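Side-chain contacts in peptidase M16 domain protein (Alicyclobacillus acidocaldarius subsp. acidocaldarius DSM 446, PDB 4XEA), which is a putative metal-dependent peptidase of family M16, crystallised with nickel, and probably hydrolyses peptide bonds: residues H61-K66 / E179-C184; H65-D70 / T95-S100; F115-H120 / A216-K221. All blocks are in the same frame, centred on the assembly; numbering follows the deposited sequence.

Interactions 1 and 2 are buried and share helix 59-66, whose two histidines bind nickel; interaction 3 lies at the surface. In interaction 1 the helix rests on helix 178-188 through leucine and phenylalanine side chains, with no hydrogen bond between the two segments. Interaction 2 takes up the chain at the end of that helix and sets it against strand 95-101 of the six-stranded sheet, again by apolar contact, but with a sodium ion and ordered waters beside it. The same ion joins interaction 2 to interaction 3, where the end of helix 105-116 and the loop after it supply further carbonyl ligands and the contact itself is polar, a lysine bound to a glutamine.

Interaction 1 of 3, residues H61-K66 / E179-C184; sequences HFLEHK and EQLLLC. With NI (nickel (II) ion), chain C.
Phe-62 has CG on the far side from its backbone N (chi1 -155°), which carries the ring toward helix 178-188, while Leu-181 has CG opposite its own carbonyl carbon (chi1 -76°) and reaches back with both methyls. The two side chains meet at about a right angle. Leu-181 CD1 lies 3.5 Å from Phe-62 CE1, approaching the ring obliquely, and Leu-181 CD2 sits 3.8 Å from Phe-62 CB at the root of the same side chain. Leu-63 and Leu-181 run antiparallel alongside each other. Leu-63 CD2 comes 3.8 Å from Leu-181 CD2 and also rests 3.6 Å from Leu-181 O, against the backbone of the second helix; its other methyl, CD1, faces Cys-184 CB at 4.3 Å. The helix segments cross almost perpendicularly, at -88°, so the contact stays local, centred on Leu-181. Phe-62 also packs on Lys-130 and Ile-133 of helix 123-141, and an alanine here would probably leave a gap between the three helices and strip Leu-181 CD1 of its aromatic partner. Segment 61-66 carries the sequence HFLEH, the HXXEH metal-binding motif of M16 peptidases. From the side of the helix turned away from Leu-181, His-61 NE2 and His-65 NE2 each bind nickel at 2.2 Å; Glu-136 and a water also belong to the site, and His-65 ND1 is hydrogen-bonded to Glu-129. The helix therefore has two chemically distinct sides: imidazole nitrogens hold the metal on one, and on the other, apolar contact without a hydrogen bond joins segments 61-66 and 179-184.

Interaction 2 of 3, residues H65-D70 / T95-S100; sequences HKMFED and TAYYFS. With NA (sodium ion), chain B; NI (nickel (II) ion), chain C.
The Met-67 and Tyr-97 side chains cross at about a right angle, CB and CG of Met-67, present as selenomethionine, each 3.6 Å from Tyr-97 CE1, with CB approaching the ring obliquely. Met-67 CG stands opposite the backbone N (chi1 -161°), and further bends at chi2 and chi3 carry SE out from the ring and bring Met-67 CE back to 3.6 Å from Tyr-97 OH. That hydroxyl is hydrogen-bonded to the hydroxyl of Tyr-189. Phe-68 fits less closely: its CZ comes to the edge of the ring, near its plane, 4.2 Å from Tyr-97 CD1. Tyr-97 belongs to strand 95-101, which runs between strands 31-37 and 84-90 in the six-stranded mixed sheet, and a type I turn from Lys-66 to Glu-69 carries the chain on from the metal-binding helix. The side of the turn away from the strand is wetter and ionic. Met-67 O binds sodium at 2.5 Å, and two waters on the ion donate to the turn, one to Lys-66 O and Glu-69 O, the other to Glu-69 O and Asp-70 OD2. Lys-66 NZ makes a salt bridge of 2.6 Å with Glu-69 OE1, approaching the oxygen on its anti side, 20° out of the carboxylate plane.

Interaction 3 of 3, residues F115-H120 / A216-K221; sequences FVQSIH and AKKSFK. With NA (sodium ion), chain B.
Gln-117 OE1 is gripped by two donors, Lys-218 NZ at 2.9 Å and the side-chain amide nitrogen of Gln-215. The contact joins the end of helix 105-116, which follows strand 95-101 in the chain, to the loop leaving helix 204-216; both belong to the alpha/beta unit built on the six-stranded mixed sheet that holds strands 95-101 and 194-200. The ammonium meets OE1 in the carbonyl plane and on a lone pair, at a C=O...N angle of 139°. Lys-218 can do this because its chain is fully extended beyond CG: it crosses the glutamine obliquely, with Lys-218 CD 3.4 Å from Gln-117 OE1, and NZ arrives beside Gln-117 CB. The same ammonium forms a salt bridge with Asp-114, so its charge is met by a carboxylate while the glutamine adds a neutral acceptor. The other end of the amide turns to Phe-220. Gln-117 NE2 is 3.7 Å from both CE1 and CZ of that ring, which it approaches obliquely, the amide and ring planes being 54° apart. Phe-220 also packs against Asn-16 and Pro-191, so the amide meets the end of a ring held from other parts of the chain. Behind Gln-117 the backbone turns round the sodium ion. Phe-115 O binds it at 2.1 Å and Ser-118 O at 2.3 Å; Met-67 O and two waters bring the ligands to five. Val-116 CG2 stands over the centre of one face of the Phe-115 ring, 3.8 Å above its plane. One of the sodium-bound waters lies in the plane of the His-120 ring, at its edge; the other accepts a hydrogen bond of 3.2 Å from His-120 N.

Interaction 1 of 3, residues H61-K66 / E179-C184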
loop_
_atom_site.group_PDB
_atom_site.type_symbol
_atom_site.label_atom_id
_atom_site.label_comp_id
_atom_site.label_asym_id
_atom_site.label_seq_id
_atom_site.Cartn_x
_atom_site.Cartn_y
_atom_site.Cartn_z
ATOM N N HIS A 61 -23.808 1.611 -4.937
ATOM C CA HIS A 61 -22.959 2.393 -4.019
ATOM C C HIS A 61 -23.767 3.058 -2.896
ATOM O O HIS A 61 -23.298 3.170 -1.759
ATOM C CB HIS A 61 -22.201 3.412 -4.850
ATOM C CG HIS A 61 -21.538 4.464 -4.053
ATOM N ND1 HIS A 61 -22.116 5.698 -3.848
ATOM C CD2 HIS A 61 -20.371 4.469 -3.368
ATOM C CE1 HIS A 61 -21.324 6.429 -3.091
ATOM N NE2 HIS A 61 -20.251 5.714 -2.805
ATOM N N PHE A 62 -24.982 3.493 -3.216
ATOM C CA PHE A 62 -25.932 3.992 -2.195
ATOM C C PHE A 62 -26.217 2.891 -1.142
ATOM O O PHE A 62 -26.152 3.125 0.081
ATOM C CB PHE A 62 -27.216 4.441 -2.901
ATOM C CG PHE A 62 -28.021 5.469 -2.147
ATOM C CD1 PHE A 62 -28.567 5.179 -0.915
ATOM C CD2 PHE A 62 -28.295 6.706 -2.717
ATOM C CE1 PHE A 62 -29.333 6.133 -0.234
ATOM C CE2 PHE A 62 -29.054 7.652 -2.044
ATOM C CZ PHE A 62 -29.568 7.367 -0.811
ATOM N N LEU A 63 -26.510 1.684 -1.609
ATOM C CA LEU A 63 -26.744 0.547 -0.700
ATOM C C LEU A 63 -25.497 0.273 0.163
ATOM O O LEU A 63 -25.613 0.012 1.363
ATOM C CB LEU A 63 -27.148 -0.714 -1.465
ATOM C CG LEU A 63 -28.516 -0.704 -2.150
ATOM C CD1 LEU A 63 -28.676 -1.997 -2.929
ATOM C CD2 LEU A 63 -29.669 -0.531 -1.076
ATOM N N GLU A 64 -24.310 0.408 -0.436
ATOM C CA GLU A 64 -23.070 0.218 0.321
ATOM C C GLU A 64 -22.999 1.173 1.473
ATOM O O GLU A 64 -22.634 0.779 2.584
ATOM C CB GLU A 64 -21.831 0.359 -0.583
ATOM C CG GLU A 64 -20.490 0.170 0.160
ATOM C CD GLU A 64 -19.449 1.197 -0.280
ATOM O OE1 GLU A 64 -19.168 1.297 -1.485
ATOM O OE2 GLU A 64 -18.958 1.942 0.568
ATOM N N HIS A 65 -23.325 2.439 1.226
ATOM C CA HIS A 65 -23.279 3.418 2.269
ATOM C C HIS A 65 -24.281 3.082 3.385
ATOM O O HIS A 65 -23.991 3.271 4.563
ATOM C CB HIS A 65 -23.613 4.806 1.721
ATOM C CG HIS A 65 -22.420 5.590 1.312
ATOM N ND1 HIS A 65 -22.083 6.787 1.905
ATOM C CD2 HIS A 65 -21.467 5.342 0.382
ATOM C CE1 HIS A 65 -20.978 7.252 1.345
ATOM N NE2 HIS A 65 -20.589 6.397 0.419
ATOM N N LYS A 66 -25.461 2.621 2.990
ATOM C CA LYS A 66 -26.571 2.455 3.922
ATOM C C LYS A 66 -26.574 1.092 4.600
ATOM O O LYS A 66 -27.312 0.870 5.566
ATOM C CB LYS A 66 -27.894 2.729 3.190
ATOM C CG LYS A 66 -28.188 4.252 2.944
ATOM C CD LYS A 66 -27.856 5.182 4.127
ATOM C CE LYS A 66 -28.581 4.852 5.456
ATOM N NZ LYS A 66 -28.010 5.602 6.637
ATOM N N GLU A 179 -37.957 3.062 -2.628
ATOM C CA GLU A 179 -38.586 1.919 -3.297
ATOM C C GLU A 179 -37.603 1.202 -4.224
ATOM O O GLU A 179 -37.469 -0.035 -4.229
ATOM C CB GLU A 179 -39.772 2.448 -4.134
ATOM C CG GLU A 179 -41.009 2.869 -3.345
ATOM C CD GLU A 179 -40.853 4.141 -2.455
ATOM O OE1 GLU A 179 -40.164 5.119 -2.844
ATOM O OE2 GLU A 179 -41.453 4.160 -1.351
ATOM N N GLN A 180 -36.904 1.990 -5.020
ATOM C CA GLN A 180 -35.848 1.466 -5.886
ATOM C C GLN A 180 -34.720 0.818 -5.114
ATOM O O GLN A 180 -34.254 -0.258 -5.472
ATOM C CB GLN A 180 -35.288 2.585 -6.724
ATOM C CG GLN A 180 -36.254 3.037 -7.787
ATOM C CD GLN A 180 -35.795 4.307 -8.469
ATOM O OE1 GLN A 180 -34.987 5.058 -7.921
ATOM N NE2 GLN A 180 -36.340 4.572 -9.650
ATOM N N LEU A 181 -34.270 1.475 -4.053
ATOM C CA LEU A 181 -33.190 0.926 -3.253
ATOM C C LEU A 181 -33.608 -0.430 -2.702
ATOM O O LEU A 181 -32.821 -1.376 -2.693
ATOM C CB LEU A 181 -32.826 1.871 -2.096
ATOM C CG LEU A 181 -32.023 3.128 -2.400
ATOM C CD1 LEU A 181 -32.051 4.139 -1.195
ATOM C CD2 LEU A 181 -30.572 2.760 -2.792
ATOM N N LEU A 182 -34.850 -0.505 -2.227
ATOM C CA LEU A 182 -35.366 -1.720 -1.617
ATOM C C LEU A 182 -35.519 -2.828 -2.668
ATOM O O LEU A 182 -35.214 -3.997 -2.396
ATOM C CB LEU A 182 -36.704 -1.465 -0.898
ATOM C CG LEU A 182 -36.647 -0.726 0.449
ATOM C CD1 LEU A 182 -37.997 -0.750 1.137
ATOM C CD2 LEU A 182 -35.582 -1.314 1.360
ATOM N N LEU A 183 -35.944 -2.454 -3.864
ATOM C CA LEU A 183 -36.066 -3.420 -4.959
ATOM C C LEU A 183 -34.693 -4.009 -5.272
ATOM O O LEU A 183 -34.528 -5.226 -5.330
ATOM C CB LEU A 183 -36.625 -2.756 -6.201
ATOM C CG LEU A 183 -36.445 -3.613 -7.465
ATOM C CD1 LEU A 183 -37.446 -4.786 -7.432
ATOM C CD2 LEU A 183 -36.632 -2.758 -8.678
ATOM N N CYS A 184 -33.695 -3.140 -5.453
ATOM C CA CYS A 184 -32.360 -3.611 -5.782
ATOM C C CYS A 184 -31.782 -4.431 -4.663
ATOM O O CYS A 184 -31.162 -5.442 -4.934
ATOM C CB CYS A 184 -31.435 -2.465 -6.185
ATOM S SG CYS A 184 -31.992 -1.708 -7.669
HETATM NI NI NI C . -18.967 6.226 -1.067
HETATM O O HOH W 1 -17.303 6.441 0.705
#

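Interaction 2 of 3, residues H65-D70 / T95-S100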
loop_
_atom_site.group_PDB
_atom_site.type_symbol
_atom_site.label_atom_id
_atom_site.label_comp_id
_atom_site.label_asym_id
_atom_site.label_seq_id
_atom_site.Cartn_x
_atom_site.Cartn_y
_atom_site.Cartn_z
ATOM N N HIS A 65 -23.325 2.439 1.226
ATOM C CA HIS A 65 -23.279 3.418 2.269
ATOM C C HIS A 65 -24.281 3.082 3.385
ATOM O O HIS A 65 -23.991 3.271 4.563
ATOM C CB HIS A 65 -23.613 4.806 1.721
ATOM C CG HIS A 65 -22.420 5.590 1.312
ATOM N ND1 HIS A 65 -22.083 6.787 1.905
ATOM C CD2 HIS A 65 -21.467 5.342 0.382
ATOM C CE1 HIS A 65 -20.978 7.252 1.345
ATOM N NE2 HIS A 65 -20.589 6.397 0.419
ATOM N N LYS A 66 -25.461 2.621 2.990
ATOM C CA LYS A 66 -26.571 2.455 3.922
ATOM C C LYS A 66 -26.574 1.092 4.600
ATOM O O LYS A 66 -27.312 0.870 5.566
ATOM C CB LYS A 66 -27.894 2.729 3.190
ATOM C CG LYS A 66 -28.188 4.252 2.944
ATOM C CD LYS A 66 -27.856 5.182 4.127
ATOM C CE LYS A 66 -28.581 4.852 5.456
ATOM N NZ LYS A 66 -28.010 5.602 6.637
HETATM N N MSE A 67 -25.716 0.194 4.122
HETATM C CA MSE A 67 -25.642 -1.154 4.681
HETATM C C MSE A 67 -25.223 -1.142 6.143
HETATM O O MSE A 67 -25.616 -2.039 6.895
HETATM C CB MSE A 67 -24.666 -2.041 3.894
HETATM C CG MSE A 67 -24.870 -3.528 4.107
HETATM SE SE MSE A 67 -26.706 -4.059 3.546
HETATM C CE MSE A 67 -26.701 -3.241 1.779
ATOM N N PHE A 68 -24.450 -0.137 6.551
ATOM C CA PHE A 68 -23.929 -0.084 7.898
ATOM C C PHE A 68 -24.938 0.458 8.918
ATOM O O PHE A 68 -24.731 0.300 10.106
ATOM C CB PHE A 68 -22.627 0.716 7.910
ATOM C CG PHE A 68 -21.517 0.026 7.174
ATOM C CD1 PHE A 68 -20.686 -0.868 7.835
ATOM C CD2 PHE A 68 -21.351 0.217 5.818
ATOM C CE1 PHE A 68 -19.654 -1.544 7.156
ATOM C CE2 PHE A 68 -20.330 -0.456 5.107
ATOM C CZ PHE A 68 -19.468 -1.327 5.791
ATOM N N GLU A 69 -26.034 1.067 8.451
ATOM C CA GLU A 69 -27.100 1.554 9.354
ATOM C C GLU A 69 -27.737 0.392 10.128
ATOM O O GLU A 69 -28.120 -0.615 9.512
ATOM C CB GLU A 69 -28.190 2.281 8.548
ATOM C CG GLU A 69 -29.313 2.919 9.400
ATOM C CD GLU A 69 -28.978 4.329 9.880
ATOM O OE1 GLU A 69 -28.850 5.233 9.027
ATOM O OE2 GLU A 69 -28.860 4.535 11.106
ATOM N N ASP A 70 -27.852 0.527 11.462
ATOM C CA ASP A 70 -28.565 -0.480 12.273
ATOM C C ASP A 70 -29.089 0.152 13.551
ATOM O O ASP A 70 -28.334 0.802 14.263
ATOM C CB ASP A 70 -27.636 -1.648 12.606
ATOM C CG ASP A 70 -28.377 -2.920 13.004
ATOM O OD1 ASP A 70 -29.130 -2.913 14.002
ATOM O OD2 ASP A 70 -28.165 -3.951 12.306
ATOM N N THR A 95 -20.209 -5.591 -5.146
ATOM C CA THR A 95 -20.087 -4.838 -3.911
ATOM C C THR A 95 -19.609 -5.814 -2.840
ATOM O O THR A 95 -20.121 -6.953 -2.736
ATOM C CB THR A 95 -21.454 -4.230 -3.456
ATOM O OG1 THR A 95 -22.121 -3.593 -4.556
ATOM C CG2 THR A 95 -21.251 -3.210 -2.342
ATOM N N ALA A 96 -18.611 -5.375 -2.072
ATOM C CA ALA A 96 -17.939 -6.213 -1.077
ATOM C C ALA A 96 -17.918 -5.573 0.317
ATOM O O ALA A 96 -17.683 -4.358 0.451
ATOM C CB ALA A 96 -16.506 -6.509 -1.508
ATOM N N TYR A 97 -18.152 -6.436 1.323
ATOM C CA TYR A 97 -18.091 -6.136 2.754
ATOM C C TYR A 97 -17.065 -7.067 3.408
ATOM O O TYR A 97 -17.085 -8.293 3.195
ATOM C CB TYR A 97 -19.484 -6.306 3.389
ATOM C CG TYR A 97 -20.546 -5.481 2.666
ATOM C CD1 TYR A 97 -20.816 -4.179 3.068
ATOM C CD2 TYR A 97 -21.198 -5.967 1.523
ATOM C CE1 TYR A 97 -21.709 -3.390 2.407
ATOM C CE2 TYR A 97 -22.138 -5.169 0.839
ATOM C CZ TYR A 97 -22.378 -3.882 1.285
ATOM O OH TYR A 97 -23.283 -3.071 0.644
ATOM N N TYR A 98 -16.129 -6.505 4.191
ATOM C CA TYR A 98 -15.028 -7.336 4.672
ATOM C C TYR A 98 -14.488 -6.863 6.003
ATOM O O TYR A 98 -14.605 -5.680 6.319
ATOM C CB TYR A 98 -13.927 -7.376 3.625
ATOM C CG TYR A 98 -13.316 -6.026 3.262
ATOM C CD1 TYR A 98 -12.144 -5.602 3.860
ATOM C CD2 TYR A 98 -13.908 -5.190 2.303
ATOM C CE1 TYR A 98 -11.563 -4.369 3.537
ATOM C CE2 TYR A 98 -13.322 -3.958 1.953
ATOM C CZ TYR A 98 -12.155 -3.567 2.574
ATOM O OH TYR A 98 -11.596 -2.353 2.283
ATOM N N PHE A 99 -13.958 -7.804 6.797
ATOM C CA PHE A 99 -13.278 -7.465 8.011
ATOM C C PHE A 99 -11.947 -8.172 8.059
ATOM O O PHE A 99 -11.701 -9.156 7.361
ATOM C CB PHE A 99 -14.138 -7.791 9.276
ATOM C CG PHE A 99 -14.269 -9.264 9.603
ATOM C CD1 PHE A 99 -13.250 -9.948 10.245
ATOM C CD2 PHE A 99 -15.453 -9.949 9.318
ATOM C CE1 PHE A 99 -13.379 -11.297 10.564
ATOM C CE2 PHE A 99 -15.592 -11.302 9.640
ATOM C CZ PHE A 99 -14.556 -11.976 10.256
ATOM N N SER A 100 -11.076 -7.659 8.901
ATOM C CA SER A 100 -9.934 -8.418 9.348
ATOM C C SER A 100 -9.791 -8.281 10.873
ATOM O O SER A 100 -10.123 -7.250 11.451
ATOM C CB SER A 100 -8.701 -7.957 8.623
ATOM O OG SER A 100 -8.347 -6.689 9.083
HETATM NA NA NA B . -27.425 -3.694 7.171
HETATM NI NI NI C . -18.967 6.226 -1.067
HETATM O O HOH W 2 -28.554 -1.430 6.971
HETATM O O HOH W 3 -27.777 -3.546 9.449
HETATM O O HOH W 1 -17.303 6.441 0.705
#

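Interaction 3 of 3, residues F115-H120 / A216-K221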
loop_
_atom_site.group_PDB
_atom_site.type_symbol
_atom_site.label_atom_id
_atom_site.label_comp_id
_atom_site.label_asym_id
_atom_site.label_seq_id
_atom_site.Cartn_x
_atom_site.Cartn_y
_atom_site.Cartn_z
ATOM N N PHE A 115 -25.286 -7.872 9.378
ATOM C CA PHE A 115 -25.461 -6.479 8.913
ATOM C C PHE A 115 -25.635 -6.358 7.383
ATOM O O PHE A 115 -26.184 -5.375 6.886
ATOM C CB PHE A 115 -24.376 -5.537 9.490
ATOM C CG PHE A 115 -23.213 -5.216 8.556
ATOM C CD1 PHE A 115 -23.307 -4.192 7.628
ATOM C CD2 PHE A 115 -21.995 -5.890 8.674
ATOM C CE1 PHE A 115 -22.214 -3.861 6.791
ATOM C CE2 PHE A 115 -20.918 -5.584 7.856
ATOM C CZ PHE A 115 -21.024 -4.566 6.905
ATOM N N VAL A 116 -25.192 -7.359 6.642
ATOM C CA VAL A 116 -25.376 -7.363 5.195
ATOM C C VAL A 116 -26.754 -7.952 4.817
ATOM O O VAL A 116 -27.305 -7.589 3.770
ATOM C CB VAL A 116 -24.218 -8.111 4.530
ATOM C CG1 VAL A 116 -24.399 -8.222 3.007
ATOM C CG2 VAL A 116 -22.860 -7.381 4.873
ATOM N N GLN A 117 -27.312 -8.824 5.672
ATOM C CA GLN A 117 -28.600 -9.500 5.391
ATOM C C GLN A 117 -29.839 -8.777 5.922
ATOM O O GLN A 117 -30.952 -9.295 5.808
ATOM C CB GLN A 117 -28.558 -10.969 5.861
ATOM C CG GLN A 117 -27.669 -11.812 4.961
ATOM C CD GLN A 117 -27.507 -13.247 5.374
ATOM O OE1 GLN A 117 -27.479 -13.626 6.597
ATOM N NE2 GLN A 117 -27.378 -14.091 4.356
ATOM N N SER A 118 -29.662 -7.593 6.514
ATOM C CA SER A 118 -30.798 -6.698 6.801
ATOM C C SER A 118 -30.449 -5.302 6.370
ATOM O O SER A 118 -29.294 -4.890 6.463
ATOM C CB SER A 118 -31.147 -6.669 8.298
ATOM O OG SER A 118 -31.380 -7.964 8.784
ATOM N N ILE A 119 -31.436 -4.546 5.914
ATOM C CA ILE A 119 -31.171 -3.146 5.558
ATOM C C ILE A 119 -32.167 -2.306 6.291
ATOM O O ILE A 119 -33.299 -2.747 6.495
ATOM C CB ILE A 119 -31.293 -2.857 4.061
ATOM C CG1 ILE A 119 -30.622 -1.513 3.769
ATOM C CG2 ILE A 119 -32.756 -2.883 3.620
ATOM C CD1 ILE A 119 -30.365 -1.207 2.339
ATOM N N HIS A 120 -31.753 -1.104 6.689
ATOM C CA HIS A 120 -32.602 -0.231 7.487
ATOM C C HIS A 120 -32.692 1.146 6.832
ATOM O O HIS A 120 -31.932 2.057 7.141
ATOM C CB HIS A 120 -32.099 -0.180 8.950
ATOM C CG HIS A 120 -32.088 -1.525 9.627
ATOM N ND1 HIS A 120 -33.170 -2.019 10.332
ATOM C CD2 HIS A 120 -31.134 -2.488 9.680
ATOM C CE1 HIS A 120 -32.875 -3.222 10.799
ATOM N NE2 HIS A 120 -31.651 -3.537 10.404
ATOM N N ALA A 216 -29.437 -20.825 8.941
ATOM C CA ALA A 216 -30.588 -21.692 9.252
ATOM C C ALA A 216 -31.658 -20.979 10.096
ATOM O O ALA A 216 -32.850 -21.258 9.957
ATOM C CB ALA A 216 -30.123 -22.979 9.944
ATOM N N LYS A 217 -31.228 -20.054 10.953
ATOM C CA LYS A 217 -32.133 -19.273 11.806
ATOM C C LYS A 217 -32.865 -18.138 11.096
ATOM O O LYS A 217 -33.813 -17.586 11.624
ATOM C CB LYS A 217 -31.359 -18.717 13.010
ATOM C CG LYS A 217 -31.156 -19.753 14.118
ATOM C CD LYS A 217 -30.089 -19.312 15.136
ATOM C CE LYS A 217 -29.787 -20.420 16.140
ATOM N NZ LYS A 217 -28.426 -20.282 16.757
ATOM N N LYS A 218 -32.429 -17.789 9.893
ATOM C CA LYS A 218 -33.084 -16.745 9.117
ATOM C C LYS A 218 -34.034 -17.336 8.077
ATOM O O LYS A 218 -33.954 -18.515 7.739
ATOM C CB LYS A 218 -32.030 -15.872 8.432
ATOM C CG LYS A 218 -31.130 -15.133 9.442
ATOM C CD LYS A 218 -30.042 -14.282 8.759
ATOM C CE LYS A 218 -29.205 -13.562 9.823
ATOM N NZ LYS A 218 -28.235 -12.620 9.253
ATOM N N SER A 219 -34.918 -16.499 7.558
ATOM C CA SER A 219 -35.855 -16.932 6.530
ATOM C C SER A 219 -35.634 -16.176 5.241
ATOM O O SER A 219 -35.702 -14.947 5.189
ATOM C CB SER A 219 -37.285 -16.727 6.982
ATOM O OG SER A 219 -37.649 -17.737 7.899
ATOM N N PHE A 220 -35.383 -16.918 4.183
ATOM C CA PHE A 220 -35.150 -16.299 2.915
ATOM C C PHE A 220 -36.256 -16.649 1.954
ATOM O O PHE A 220 -36.790 -17.742 1.991
ATOM C CB PHE A 220 -33.805 -16.743 2.377
ATOM C CG PHE A 220 -32.665 -16.399 3.289
ATOM C CD1 PHE A 220 -32.048 -15.159 3.206
ATOM C CD2 PHE A 220 -32.241 -17.302 4.253
ATOM C CE1 PHE A 220 -31.003 -14.837 4.054
ATOM C CE2 PHE A 220 -31.208 -16.990 5.097
ATOM C CZ PHE A 220 -30.582 -15.755 4.999
ATOM N N LYS A 221 -36.560 -15.684 1.087
ATOM C CA LYS A 221 -37.420 -15.889 -0.060
ATOM C C LYS A 221 -36.797 -16.851 -1.063
ATOM O O LYS A 221 -35.614 -17.223 -0.960
ATOM C CB LYS A 221 -37.681 -14.553 -0.767
ATOM C CG LYS A 221 -38.669 -13.629 -0.025
ATOM C CD LYS A 221 -38.404 -12.164 -0.421
ATOM C CE LYS A 221 -39.326 -11.182 0.307
ATOM N NZ LYS A 221 -38.716 -9.806 0.275
HETATM NA NA NA B . -27.425 -3.694 7.171
HETATM O O HOH W 2 -28.554 -1.430 6.971
HETATM O O HOH W 3 -27.777 -3.546 9.449
#